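Side-chain contacts in polycyclic ketone monooxygenase (PDB 5MQ6), which catalyses Baeyer-Villiger oxidation, using FAD and NADPH to insert one oxygen atom beside the carbonyl of ketones, especially bulky polycyclic ones, giving esters or lactones: residues I43-V48 with A55-P60; R193-E198 with P525-T530; E198-R203 with S209-L214; A216-L221 with G565-E570. All coordinates share one frame; numbering follows the deposited sequence.

Contact 1: residues I43-V48 with A55-P60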
loop_
_atom_site.group_PDB
_atom_site.type_symbol
_atom_site.label_atom_id
_atom_site.label_comp_id
_atom_site.label_asym_id
_atom_site.label_seq_id
_atom_site.Cartn_x
_atom_site.Cartn_y
_atom_site.Cartn_z
ATOM N N ILE A 43 -1.413 17.403 -2.704
ATOM C CA ILE A 43 0.002 17.687 -2.644
ATOM C C ILE A 43 0.572 16.874 -1.511
ATOM O O ILE A 43 -0.117 16.653 -0.486
ATOM C CB ILE A 43 0.344 19.205 -2.532
ATOM C CG1 ILE A 43 1.859 19.434 -2.329
ATOM C CG2 ILE A 43 -0.449 19.929 -1.446
ATOM C CD1 ILE A 43 2.232 20.878 -2.543
ATOM N N ARG A 44 1.806 16.400 -1.688
ATOM C CA ARG A 44 2.477 15.760 -0.583
ATOM C C ARG A 44 2.686 16.752 0.561
ATOM O O ARG A 44 3.121 17.919 0.376
ATOM C CB ARG A 44 3.833 15.181 -0.960
ATOM C CG ARG A 44 3.824 14.226 -2.122
ATOM C CD ARG A 44 5.264 14.056 -2.608
ATOM N NE ARG A 44 5.351 12.912 -3.502
ATOM C CZ ARG A 44 4.952 12.902 -4.779
ATOM N NH1 ARG A 44 4.428 13.996 -5.340
ATOM N NH2 ARG A 44 5.066 11.787 -5.504
ATOM N N LEU A 45 2.416 16.255 1.750
ATOM C CA LEU A 45 2.614 17.000 2.982
ATOM C C LEU A 45 4.021 17.611 3.030
ATOM O O LEU A 45 4.161 18.835 3.225
ATOM C CB LEU A 45 2.385 16.089 4.198
ATOM C CG LEU A 45 1.981 16.702 5.533
ATOM C CD1 LEU A 45 0.899 17.801 5.390
ATOM C CD2 LEU A 45 1.543 15.586 6.505
ATOM N N LYS A 46 5.040 16.761 2.801
ATOM C CA LYS A 46 6.408 17.219 2.813
ATOM C C LYS A 46 6.763 18.236 1.697
ATOM O O LYS A 46 7.760 18.896 1.843
ATOM C CB LYS A 46 7.369 16.040 2.727
ATOM C CG LYS A 46 7.472 15.488 1.329
ATOM C CD LYS A 46 8.321 14.254 1.306
ATOM C CE LYS A 46 8.241 13.621 -0.076
ATOM N NZ LYS A 46 9.279 12.576 -0.084
ATOM N N GLU A 47 5.993 18.340 0.610
ATOM C CA GLU A 47 6.154 19.460 -0.366
ATOM C C GLU A 47 5.243 20.717 -0.246
ATOM O O GLU A 47 5.200 21.525 -1.195
ATOM C CB GLU A 47 5.993 18.919 -1.764
ATOM C CG GLU A 47 7.196 18.107 -2.206
ATOM C CD GLU A 47 6.897 17.265 -3.427
ATOM O OE1 GLU A 47 5.799 17.419 -4.054
ATOM O OE2 GLU A 47 7.785 16.439 -3.746
ATOM N N VAL A 48 4.506 20.905 0.855
ATOM C CA VAL A 48 3.623 22.061 0.936
ATOM C C VAL A 48 4.521 23.311 1.101
ATOM O O VAL A 48 5.564 23.226 1.774
ATOM C CB VAL A 48 2.579 21.936 2.082
ATOM C CG1 VAL A 48 1.911 23.292 2.375
ATOM C CG2 VAL A 48 1.526 20.890 1.728
ATOM N N ALA A 55 6.434 20.325 8.262
ATOM C CA ALA A 55 6.922 19.681 9.470
ATOM C C ALA A 55 6.012 18.602 9.970
ATOM O O ALA A 55 6.417 17.765 10.791
ATOM C CB ALA A 55 7.102 20.687 10.556
ATOM N N LEU A 56 4.771 18.628 9.493
ATOM C CA LEU A 56 3.796 17.586 9.854
ATOM C C LEU A 56 4.171 16.235 9.301
ATOM O O LEU A 56 3.712 15.241 9.759
ATOM C CB LEU A 56 2.383 17.953 9.366
ATOM C CG LEU A 56 1.790 19.257 9.966
ATOM C CD1 LEU A 56 0.505 19.698 9.243
ATOM C CD2 LEU A 56 1.613 19.161 11.494
ATOM N N ALA A 57 5.007 16.215 8.297
ATOM C CA ALA A 57 5.477 15.001 7.741
ATOM C C ALA A 57 6.622 14.336 8.537
ATOM O O ALA A 57 7.010 13.212 8.221
ATOM C CB ALA A 57 5.823 15.250 6.265
ATOM N N GLU A 58 7.140 14.978 9.580
ATOM C CA GLU A 58 8.306 14.456 10.258
ATOM C C GLU A 58 7.938 13.314 11.130
ATOM O O GLU A 58 6.796 13.171 11.531
ATOM C CB GLU A 58 9.050 15.539 11.102
ATOM C CG GLU A 58 9.674 16.668 10.245
ATOM C CD GLU A 58 10.807 16.212 9.282
ATOM O OE1 GLU A 58 11.779 15.514 9.727
ATOM O OE2 GLU A 58 10.753 16.569 8.062
ATOM N N ASP A 59 8.947 12.531 11.488
ATOM C CA ASP A 59 8.807 11.295 12.259
ATOM C C ASP A 59 8.614 11.654 13.710
ATOM O O ASP A 59 9.537 12.135 14.295
ATOM C CB ASP A 59 10.079 10.510 12.120
ATOM C CG ASP A 59 10.047 9.159 12.808
ATOM O OD1 ASP A 59 9.205 8.913 13.707
ATOM O OD2 ASP A 59 10.893 8.303 12.412
ATOM N N PRO A 60 7.428 11.366 14.295
ATOM C CA PRO A 60 7.236 11.666 15.693
ATOM C C PRO A 60 7.855 10.735 16.640
ATOM O O PRO A 60 7.790 10.995 17.835
ATOM C CB PRO A 60 5.713 11.465 15.909
ATOM C CG PRO A 60 5.110 11.216 14.594
ATOM C CD PRO A 60 6.214 10.794 13.681
#
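Leu45 and Ala57 each set a methyl on the flat face of a peptide group in the opposite segment. Leu45 CD2 lies over the peptide joining Leu56 to Ala57, 3.9 Å from Leu56 C, while Ala57 CB sits above the Leu45-Lys46 peptide, 3.9 Å from Lys46 N. Leu45 O also accepts a backbone bond from Val48 N, which closes the turn. Around these planes the contact is purely apolar: Leu45 CD2 reaches Leu56 CB at 3.8 Å, and the CB atoms of Leu45 and Ala57 lie 4.1 Å apart. The small alanine suits a place where two 3-10 turns come close, since Lys46 CB is just 3.9 Å from Ala57 CB. Lys46 turns CG between its backbone N and carbonyl carbon (chi1 77°), and its extended chain then leads the ammonium away from Ala57. An alanine at Leu45 is likely to leave the Leu56-Ala57 peptide face without its methyl cover and open a gap beside Phe53. Leu45 also packs on Val231 of strand 230-232 and on Phe53 of helix 51-54, and Arg249 binds Ala57 O, so the contact folds the end of strand 42-44 against the turn following that short helix.

Contact 2: residues R193-E198 with P525-T530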
loop_
_atom_site.group_PDB
_atom_site.type_symbol
_atom_site.label_atom_id
_atom_site.label_comp_id
_atom_site.label_asym_id
_atom_site.label_seq_id
_atom_site.Cartn_x
_atom_site.Cartn_y
_atom_site.Cartn_z
ATOM N N ARG A 193 31.230 -0.889 -11.964
ATOM C CA ARG A 193 30.156 -1.865 -11.921
ATOM C C ARG A 193 29.492 -1.936 -10.530
ATOM O O ARG A 193 29.435 -2.987 -9.924
ATOM C CB ARG A 193 30.715 -3.246 -12.230
ATOM C CG ARG A 193 31.552 -3.237 -13.488
ATOM C CD ARG A 193 30.711 -3.631 -14.627
ATOM N NE ARG A 193 31.361 -4.416 -15.648
ATOM C CZ ARG A 193 31.952 -5.584 -15.454
ATOM N NH1 ARG A 193 32.128 -6.093 -14.248
ATOM N NH2 ARG A 193 32.450 -6.233 -16.487
ATOM N N LEU A 194 29.111 -0.777 -10.015
ATOM C CA LEU A 194 28.451 -0.682 -8.730
ATOM C C LEU A 194 27.377 0.364 -8.857
ATOM O O LEU A 194 27.496 1.287 -9.668
ATOM C CB LEU A 194 29.427 -0.251 -7.651
ATOM C CG LEU A 194 30.436 -1.283 -7.153
ATOM C CD1 LEU A 194 31.580 -0.650 -6.346
ATOM C CD2 LEU A 194 29.823 -2.398 -6.325
ATOM N N TRP A 195 26.313 0.185 -8.081
ATOM C CA TRP A 195 25.337 1.217 -7.858
ATOM C C TRP A 195 25.871 2.183 -6.756
ATOM O O TRP A 195 26.469 1.717 -5.791
ATOM C CB TRP A 195 24.028 0.580 -7.351
ATOM C CG TRP A 195 23.321 -0.121 -8.414
ATOM C CD1 TRP A 195 23.328 -1.487 -8.645
ATOM C CD2 TRP A 195 22.541 0.460 -9.417
ATOM N NE1 TRP A 195 22.562 -1.787 -9.771
ATOM C CE2 TRP A 195 22.035 -0.617 -10.247
ATOM C CE3 TRP A 195 22.130 1.775 -9.683
ATOM C CZ2 TRP A 195 21.196 -0.394 -11.356
ATOM C CZ3 TRP A 195 21.276 1.992 -10.807
ATOM C CH2 TRP A 195 20.830 0.913 -11.604
ATOM N N SER A 196 25.660 3.494 -6.939
ATOM C CA SER A 196 25.869 4.504 -5.925
ATOM C C SER A 196 24.514 5.116 -5.539
ATOM O O SER A 196 23.746 5.539 -6.408
ATOM C CB SER A 196 26.683 5.619 -6.510
ATOM O OG SER A 196 28.022 5.206 -6.703
ATOM N N LEU A 197 24.266 5.179 -4.247
ATOM C CA LEU A 197 23.120 5.850 -3.730
ATOM C C LEU A 197 23.528 7.164 -3.072
ATOM O O LEU A 197 24.466 7.157 -2.286
ATOM C CB LEU A 197 22.452 4.970 -2.705
ATOM C CG LEU A 197 21.602 3.777 -3.201
ATOM C CD1 LEU A 197 22.464 2.687 -3.795
ATOM C CD2 LEU A 197 20.728 3.263 -2.066
ATOM N N GLU A 198 22.791 8.233 -3.378
ATOM C CA GLU A 198 22.881 9.479 -2.651
ATOM C C GLU A 198 21.814 9.534 -1.630
ATOM O O GLU A 198 20.635 9.528 -1.991
ATOM C CB GLU A 198 22.622 10.674 -3.520
ATOM C CG GLU A 198 23.660 10.895 -4.530
ATOM C CD GLU A 198 23.290 12.005 -5.509
ATOM O OE1 GLU A 198 22.217 12.734 -5.338
ATOM O OE2 GLU A 198 24.116 12.139 -6.453
ATOM N N PRO A 525 21.058 -3.127 -14.574
ATOM C CA PRO A 525 21.584 -4.398 -14.067
ATOM C C PRO A 525 21.669 -4.385 -12.569
ATOM O O PRO A 525 21.919 -3.339 -11.989
ATOM C CB PRO A 525 22.997 -4.495 -14.709
ATOM C CG PRO A 525 23.389 -3.080 -14.921
ATOM C CD PRO A 525 22.146 -2.305 -15.146
ATOM N N ASN A 526 21.451 -5.555 -11.949
ATOM C CA ASN A 526 21.542 -5.689 -10.523
ATOM C C ASN A 526 20.602 -4.825 -9.741
ATOM O O ASN A 526 20.812 -4.622 -8.568
ATOM C CB ASN A 526 22.997 -5.595 -10.025
ATOM C CG ASN A 526 23.797 -6.825 -10.384
ATOM O OD1 ASN A 526 23.337 -7.663 -11.173
ATOM N ND2 ASN A 526 25.017 -6.951 -9.800
ATOM N N LEU A 527 19.503 -4.411 -10.335
ATOM C CA LEU A 527 18.450 -3.652 -9.604
ATOM C C LEU A 527 17.226 -4.475 -9.707
ATOM O O LEU A 527 16.867 -4.937 -10.794
ATOM C CB LEU A 527 18.156 -2.338 -10.318
ATOM C CG LEU A 527 16.977 -1.503 -9.794
ATOM C CD1 LEU A 527 17.200 -1.001 -8.352
ATOM C CD2 LEU A 527 16.653 -0.356 -10.749
ATOM N N PHE A 528 16.553 -4.634 -8.575
ATOM C CA PHE A 528 15.277 -5.289 -8.508
ATOM C C PHE A 528 14.301 -4.541 -7.646
ATOM O O PHE A 528 14.720 -3.829 -6.764
ATOM C CB PHE A 528 15.459 -6.751 -7.971
ATOM C CG PHE A 528 16.269 -7.627 -8.892
ATOM C CD1 PHE A 528 15.645 -8.365 -9.941
ATOM C CD2 PHE A 528 17.610 -7.768 -8.705
ATOM C CE1 PHE A 528 16.417 -9.185 -10.739
ATOM C CE2 PHE A 528 18.394 -8.572 -9.557
ATOM C CZ PHE A 528 17.793 -9.310 -10.512
ATOM N N PHE A 529 13.012 -4.748 -7.876
ATOM C CA PHE A 529 11.993 -4.026 -7.158
ATOM C C PHE A 529 10.816 -4.910 -6.968
ATOM O O PHE A 529 10.540 -5.748 -7.796
ATOM C CB PHE A 529 11.642 -2.675 -7.825
ATOM C CG PHE A 529 11.694 -2.680 -9.359
ATOM C CD1 PHE A 529 10.586 -3.045 -10.104
ATOM C CD2 PHE A 529 12.843 -2.292 -10.084
ATOM C CE1 PHE A 529 10.598 -3.034 -11.514
ATOM C CE2 PHE A 529 12.843 -2.326 -11.499
ATOM C CZ PHE A 529 11.737 -2.710 -12.209
ATOM N N THR A 530 10.095 -4.684 -5.869
ATOM C CA THR A 530 8.937 -5.517 -5.554
ATOM C C THR A 530 7.931 -5.287 -6.655
ATOM O O THR A 530 7.802 -4.217 -7.138
ATOM C CB THR A 530 8.364 -5.245 -4.159
ATOM O OG1 THR A 530 8.234 -3.850 -3.938
ATOM C CG2 THR A 530 9.326 -5.605 -3.098
#
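Trp195 points the N-H edge of its indole at the backbone of Pro525. NE1 donates to Pro525 O over 2.8 Å; the oxygen lies close to the ring plane, and the nitrogen lies in the carbonyl plane, but the bond is bent, with an angle of 133° at the hydrogen. Tryptophan suits this place because one group supplies both a donor for a buried carbonyl and a broad apolar surface. Beyond NE1, the benzo part carries the packing: CZ2 meets Leu527 CB at 3.8 Å and, more loosely, Pro525 CD at 4.3 Å. Asn526 CB comes to the ring edge, 3.8 Å from NE1. In the next shell, the edge-to-face ring of Trp188 helps position the indole. Asn526 takes a left-handed backbone conformation (phi 60°), which asparagine tolerates better than most residues, and its amide fixes the turn: OD1 accepts from Val569 N, while ND2 donates to Ala567 O and Arg217 O. Trp195 also rests on Ile186 of strand 181-189. The indole thus fills the interior where strand 194-201 faces strand 527-529, with Val219 of strand 218-221, the parallel neighbour of 527-529, packed against both Trp195 and Leu527.

Contact 3: residues E198-R203 with S209-L214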
loop_
_atom_site.group_PDB
_atom_site.type_symbol
_atom_site.label_atom_id
_atom_site.label_comp_id
_atom_site.label_asym_id
_atom_site.label_seq_id
_atom_site.Cartn_x
_atom_site.Cartn_y
_atom_site.Cartn_z
ATOM N N GLU A 198 22.791 8.233 -3.378
ATOM C CA GLU A 198 22.881 9.479 -2.651
ATOM C C GLU A 198 21.814 9.534 -1.630
ATOM O O GLU A 198 20.635 9.528 -1.991
ATOM C CB GLU A 198 22.622 10.674 -3.520
ATOM C CG GLU A 198 23.660 10.895 -4.530
ATOM C CD GLU A 198 23.290 12.005 -5.509
ATOM O OE1 GLU A 198 22.217 12.734 -5.338
ATOM O OE2 GLU A 198 24.116 12.139 -6.453
ATOM N N VAL A 199 22.230 9.720 -0.383
ATOM C CA VAL A 199 21.412 9.552 0.787
ATOM C C VAL A 199 21.655 10.758 1.727
ATOM O O VAL A 199 22.811 11.198 1.936
ATOM C CB VAL A 199 21.831 8.273 1.502
ATOM C CG1 VAL A 199 21.116 8.195 2.768
ATOM C CG2 VAL A 199 21.592 7.001 0.658
ATOM N N THR A 200 20.589 11.251 2.328
ATOM C CA THR A 200 20.665 12.283 3.394
ATOM C C THR A 200 20.138 11.732 4.685
ATOM O O THR A 200 18.962 11.343 4.746
ATOM C CB THR A 200 19.790 13.496 3.034
ATOM O OG1 THR A 200 20.209 13.976 1.801
ATOM C CG2 THR A 200 20.018 14.650 4.004
ATOM N N GLU A 201 20.997 11.636 5.688
ATOM C CA GLU A 201 20.632 11.131 7.005
ATOM C C GLU A 201 20.359 12.289 7.969
ATOM O O GLU A 201 21.298 13.021 8.329
ATOM C CB GLU A 201 21.736 10.249 7.553
ATOM C CG GLU A 201 21.524 9.673 8.913
ATOM C CD GLU A 201 22.758 9.294 9.732
ATOM O OE1 GLU A 201 23.858 9.624 9.306
ATOM O OE2 GLU A 201 22.575 8.650 10.829
ATOM N N GLY A 202 19.090 12.387 8.408
ATOM C CA GLY A 202 18.671 13.200 9.537
ATOM C C GLY A 202 19.380 12.866 10.804
ATOM O O GLY A 202 19.594 11.701 11.102
ATOM N N ARG A 203 19.799 13.893 11.544
ATOM C CA ARG A 203 20.447 13.660 12.854
ATOM C C ARG A 203 19.744 14.311 14.027
ATOM O O ARG A 203 20.258 14.313 15.144
ATOM C CB ARG A 203 21.889 14.126 12.805
ATOM C CG ARG A 203 22.676 13.573 11.600
ATOM C CD ARG A 203 23.049 12.149 11.847
ATOM N NE ARG A 203 23.911 11.985 13.022
ATOM C CZ ARG A 203 24.376 10.846 13.504
ATOM N NH1 ARG A 203 24.138 9.674 12.964
ATOM N NH2 ARG A 203 25.151 10.871 14.565
ATOM N N SER A 209 22.220 17.414 9.091
ATOM C CA SER A 209 22.072 16.193 8.303
ATOM C C SER A 209 23.413 15.784 7.693
ATOM O O SER A 209 24.250 16.616 7.515
ATOM C CB SER A 209 21.135 16.525 7.163
ATOM O OG SER A 209 19.860 16.569 7.755
ATOM N N ARG A 210 23.613 14.508 7.421
ATOM C CA ARG A 210 24.870 13.965 6.834
ATOM C C ARG A 210 24.538 13.541 5.402
ATOM O O ARG A 210 23.519 12.891 5.169
ATOM C CB ARG A 210 25.301 12.778 7.649
ATOM C CG ARG A 210 25.772 13.219 9.027
ATOM C CD ARG A 210 26.043 12.063 9.916
ATOM N NE ARG A 210 27.313 11.463 9.518
ATOM C CZ ARG A 210 27.539 10.218 9.098
ATOM N NH1 ARG A 210 26.577 9.326 9.001
ATOM N NH2 ARG A 210 28.818 9.876 8.778
ATOM N N GLU A 211 25.295 14.006 4.436
ATOM C CA GLU A 211 25.175 13.576 3.096
ATOM C C GLU A 211 26.076 12.363 2.968
ATOM O O GLU A 211 27.261 12.425 3.371
ATOM C CB GLU A 211 25.604 14.662 2.173
ATOM C CG GLU A 211 24.639 15.831 2.258
ATOM C CD GLU A 211 23.271 15.549 1.674
ATOM O OE1 GLU A 211 23.136 14.965 0.607
ATOM O OE2 GLU A 211 22.316 15.937 2.300
ATOM N N LEU A 212 25.497 11.261 2.452
ATOM C CA LEU A 212 26.206 9.993 2.272
ATOM C C LEU A 212 26.094 9.483 0.848
ATOM O O LEU A 212 25.021 9.660 0.209
ATOM C CB LEU A 212 25.762 8.926 3.259
ATOM C CG LEU A 212 25.824 9.308 4.725
ATOM C CD1 LEU A 212 24.860 8.379 5.461
ATOM C CD2 LEU A 212 27.195 9.122 5.305
ATOM N N LYS A 213 27.237 8.939 0.366
ATOM C CA LYS A 213 27.310 8.182 -0.848
ATOM C C LYS A 213 27.611 6.733 -0.502
ATOM O O LYS A 213 28.640 6.443 0.120
ATOM C CB LYS A 213 28.346 8.718 -1.763
ATOM C CG LYS A 213 28.394 7.974 -3.107
ATOM C CD LYS A 213 29.294 8.671 -4.110
ATOM C CE LYS A 213 29.837 7.687 -5.080
ATOM N NZ LYS A 213 30.436 8.413 -6.203
ATOM N N LEU A 214 26.706 5.827 -0.887
ATOM C CA LEU A 214 26.837 4.433 -0.493
ATOM C C LEU A 214 26.832 3.622 -1.728
ATOM O O LEU A 214 26.082 3.943 -2.623
ATOM C CB LEU A 214 25.717 4.006 0.399
ATOM C CG LEU A 214 25.471 4.850 1.610
ATOM C CD1 LEU A 214 24.198 4.506 2.340
ATOM C CD2 LEU A 214 26.642 4.727 2.575
HETATM O O HOH W 1 23.982 12.421 -0.400
#
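Arg210 lies alongside Glu201, with which it forms a hydrogen-bonded antiparallel pair. From its base outward, CB is 3.8 Å from Glu201 OE1, CG touches Arg203 CG, and CD lies over one face of the Arg203 guanidinium, 3.6 Å from Arg203 CD. A bend at chi3 (76°) then brings the tip back to the carboxylate, where NH1 donates to Glu201 OE1 at 2.8 Å in a nearly straight bond within the guanidinium plane. The far nitrogen, NH2, binds Val73 O. Glu201 OE2 receives Arg203 NH1 at 2.8 Å from above the carboxylate plane, so one buried glutamate joins two arginines in a salt-bridge network, one to each carboxylate oxygen. Beyond the next pair of residues, Val199 and Leu212 exchange two backbone bonds, and Val199 CG2 meets Leu214 CD1 at 4.0 Å. On the opposite face, Thr200 OG1 donates to Glu211 OE2 at 2.9 Å, on its syn side but 32° out of the carboxylate plane, while Lys184 binds both residues. Beta-branched Val199 and Thr200 suit the extended backbone. With strand 181-189 on the far side of strand 194-201, this hairpin completes a three-stranded antiparallel meander, as in the FAD domains of two-dinucleotide-binding-domain flavoproteins.

Contact 4: residues A216-L221 with G565-E570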
loop_
_atom_site.group_PDB
_atom_site.type_symbol
_atom_site.label_atom_id
_atom_site.label_comp_id
_atom_site.label_asym_id
_atom_site.label_seq_id
_atom_site.Cartn_x
_atom_site.Cartn_y
_atom_site.Cartn_z
ATOM N N ALA A 216 26.822 -0.336 -3.719
ATOM C CA ALA A 216 26.424 -1.744 -3.604
ATOM C C ALA A 216 26.504 -2.467 -4.911
ATOM O O ALA A 216 26.288 -1.855 -5.936
ATOM C CB ALA A 216 24.993 -1.850 -3.071
ATOM N N ARG A 217 26.614 -3.788 -4.870
ATOM C CA ARG A 217 26.573 -4.600 -6.125
ATOM C C ARG A 217 25.146 -4.717 -6.624
ATOM O O ARG A 217 24.910 -4.672 -7.781
ATOM C CB ARG A 217 27.117 -6.025 -5.824
ATOM C CG ARG A 217 28.593 -5.980 -5.423
ATOM C CD ARG A 217 28.999 -7.423 -5.171
ATOM N NE ARG A 217 30.352 -7.564 -4.821
ATOM C CZ ARG A 217 30.947 -8.688 -4.484
ATOM N NH1 ARG A 217 30.306 -9.837 -4.530
ATOM N NH2 ARG A 217 32.236 -8.638 -4.191
ATOM N N TYR A 218 24.200 -4.873 -5.707
ATOM C CA TYR A 218 22.807 -4.985 -5.984
ATOM C C TYR A 218 21.989 -3.980 -5.180
ATOM O O TYR A 218 22.296 -3.757 -3.942
ATOM C CB TYR A 218 22.369 -6.358 -5.517
ATOM C CG TYR A 218 22.766 -7.548 -6.326
ATOM C CD1 TYR A 218 22.015 -7.978 -7.437
ATOM C CD2 TYR A 218 23.867 -8.335 -5.956
ATOM C CE1 TYR A 218 22.318 -9.151 -8.129
ATOM C CE2 TYR A 218 24.171 -9.477 -6.663
ATOM C CZ TYR A 218 23.414 -9.889 -7.709
ATOM O OH TYR A 218 23.843 -11.053 -8.342
ATOM N N VAL A 219 20.944 -3.459 -5.812
ATOM C CA VAL A 219 19.976 -2.637 -5.081
ATOM C C VAL A 219 18.617 -3.289 -5.188
ATOM O O VAL A 219 18.157 -3.549 -6.229
ATOM C CB VAL A 219 19.912 -1.196 -5.600
ATOM C CG1 VAL A 219 18.744 -0.381 -4.977
ATOM C CG2 VAL A 219 21.246 -0.496 -5.405
ATOM N N LEU A 220 17.994 -3.548 -4.061
ATOM C CA LEU A 220 16.663 -4.162 -3.982
ATOM C C LEU A 220 15.665 -3.103 -3.408
ATOM O O LEU A 220 15.778 -2.704 -2.245
ATOM C CB LEU A 220 16.797 -5.307 -3.021
ATOM C CG LEU A 220 17.488 -6.590 -3.433
ATOM C CD1 LEU A 220 18.156 -6.691 -4.718
ATOM C CD2 LEU A 220 17.921 -7.472 -2.327
ATOM N N LEU A 221 14.687 -2.686 -4.178
ATOM C CA LEU A 221 13.731 -1.698 -3.669
ATOM C C LEU A 221 12.538 -2.399 -3.023
ATOM O O LEU A 221 11.861 -3.202 -3.657
ATOM C CB LEU A 221 13.242 -0.807 -4.768
ATOM C CG LEU A 221 14.296 -0.090 -5.564
ATOM C CD1 LEU A 221 13.550 0.700 -6.607
ATOM C CD2 LEU A 221 15.299 0.795 -4.857
ATOM N N GLY A 565 29.654 -16.823 -7.638
ATOM C CA GLY A 565 29.712 -15.613 -6.800
ATOM C C GLY A 565 30.015 -14.391 -7.680
ATOM O O GLY A 565 30.908 -14.412 -8.564
ATOM N N ASP A 566 29.260 -13.321 -7.402
ATOM C CA ASP A 566 29.489 -12.009 -7.975
ATOM C C ASP A 566 29.015 -11.876 -9.377
ATOM O O ASP A 566 29.781 -11.614 -10.318
ATOM C CB ASP A 566 30.941 -11.515 -7.754
ATOM C CG ASP A 566 31.063 -9.995 -7.802
ATOM O OD1 ASP A 566 30.073 -9.215 -7.912
ATOM O OD2 ASP A 566 32.239 -9.569 -7.728
ATOM N N ALA A 567 27.691 -11.923 -9.487
ATOM C CA ALA A 567 26.996 -11.775 -10.781
ATOM C C ALA A 567 26.586 -10.412 -11.153
ATOM O O ALA A 567 26.230 -9.534 -10.289
ATOM C CB ALA A 567 25.802 -12.740 -10.839
ATOM N N LEU A 568 26.548 -10.251 -12.470
ATOM C CA LEU A 568 25.909 -9.146 -13.080
ATOM C C LEU A 568 24.718 -9.704 -13.829
ATOM O O LEU A 568 24.918 -10.444 -14.778
ATOM C CB LEU A 568 26.910 -8.450 -14.007
ATOM C CG LEU A 568 26.383 -7.188 -14.676
ATOM C CD1 LEU A 568 26.114 -6.102 -13.630
ATOM C CD2 LEU A 568 27.338 -6.701 -15.736
ATOM N N VAL A 569 23.505 -9.259 -13.466
ATOM C CA VAL A 569 22.285 -9.827 -13.918
ATOM C C VAL A 569 21.433 -8.753 -14.490
ATOM O O VAL A 569 21.054 -7.821 -13.762
ATOM C CB VAL A 569 21.478 -10.371 -12.707
ATOM C CG1 VAL A 569 20.221 -11.045 -13.209
ATOM C CG2 VAL A 569 22.293 -11.352 -11.950
ATOM N N GLU A 570 21.033 -8.899 -15.758
ATOM C CA GLU A 570 20.336 -7.808 -16.468
ATOM C C GLU A 570 19.356 -8.388 -17.432
ATOM O O GLU A 570 19.741 -9.182 -18.286
ATOM C CB GLU A 570 21.306 -6.932 -17.285
ATOM C CG GLU A 570 20.626 -5.657 -17.726
ATOM C CD GLU A 570 21.509 -4.663 -18.444
ATOM O OE1 GLU A 570 22.712 -4.875 -18.528
ATOM O OE2 GLU A 570 20.982 -3.665 -18.930
#
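Arg217 and Asp566 stack plane on plane, although their side chains cross at about a right angle. The guanidinium and carboxylate are only 11° from parallel, with Asp566 CG 3.4 Å above the guanidinium plane and shifted toward its rim. Arg217 NH1 and Asp566 OD1 are 3.4 Å apart, but the oxygen lies well out of that plane, so no N-H is aimed at it and the attraction is one of charge. Arginine suits the place through its flat, charged end and long reach: the chain is straight from CG to NE (chi3 178°). Tyr218 approaches the following strand end-on. Its OH comes within 3.4 Å of Ala567 O, 3.6 Å of Ala567 CB and 3.9 Å of Val569 CG2, the last at the ring edge, and small Ala567 leaves space for the phenol. The hydroxyl's hydrogen-bond partner is Glu560 OE2, which also accepts from Ala567 N. A leucine in place of Arg217, with no guanidinium to stack, would probably leave the charge of Asp566 less well balanced and its carboxylate less firmly held. Because Asp566 OD1 also pairs with Arg654 NE, the carboxylate probably stays ionised, and the stack adds a weakly directional attraction to a bond already made by Arg654.

From the N terminus, contact 1 closes first, round the short helix 51-54, and stays separate from the rest, its centre about 19 Å from that of contact 3. Contact 2 opens on strand 194-201 and closes more than three hundred residues later. Nested inside that loop, and sharing Glu198 with it, contact 3 closes the hairpin to strand 210-216. Contact 4 then opens at the next strand, 218-221, and closes only at 565-570, beyond the second segment of contact 2, so contacts 2 and 4 cross; their centres are about 7 Å apart. Together, contacts 2 to 4 tie the hairpin 194-201/210-216 and strands 218-221 and 527-529 of the mixed sheet to strand 567-571.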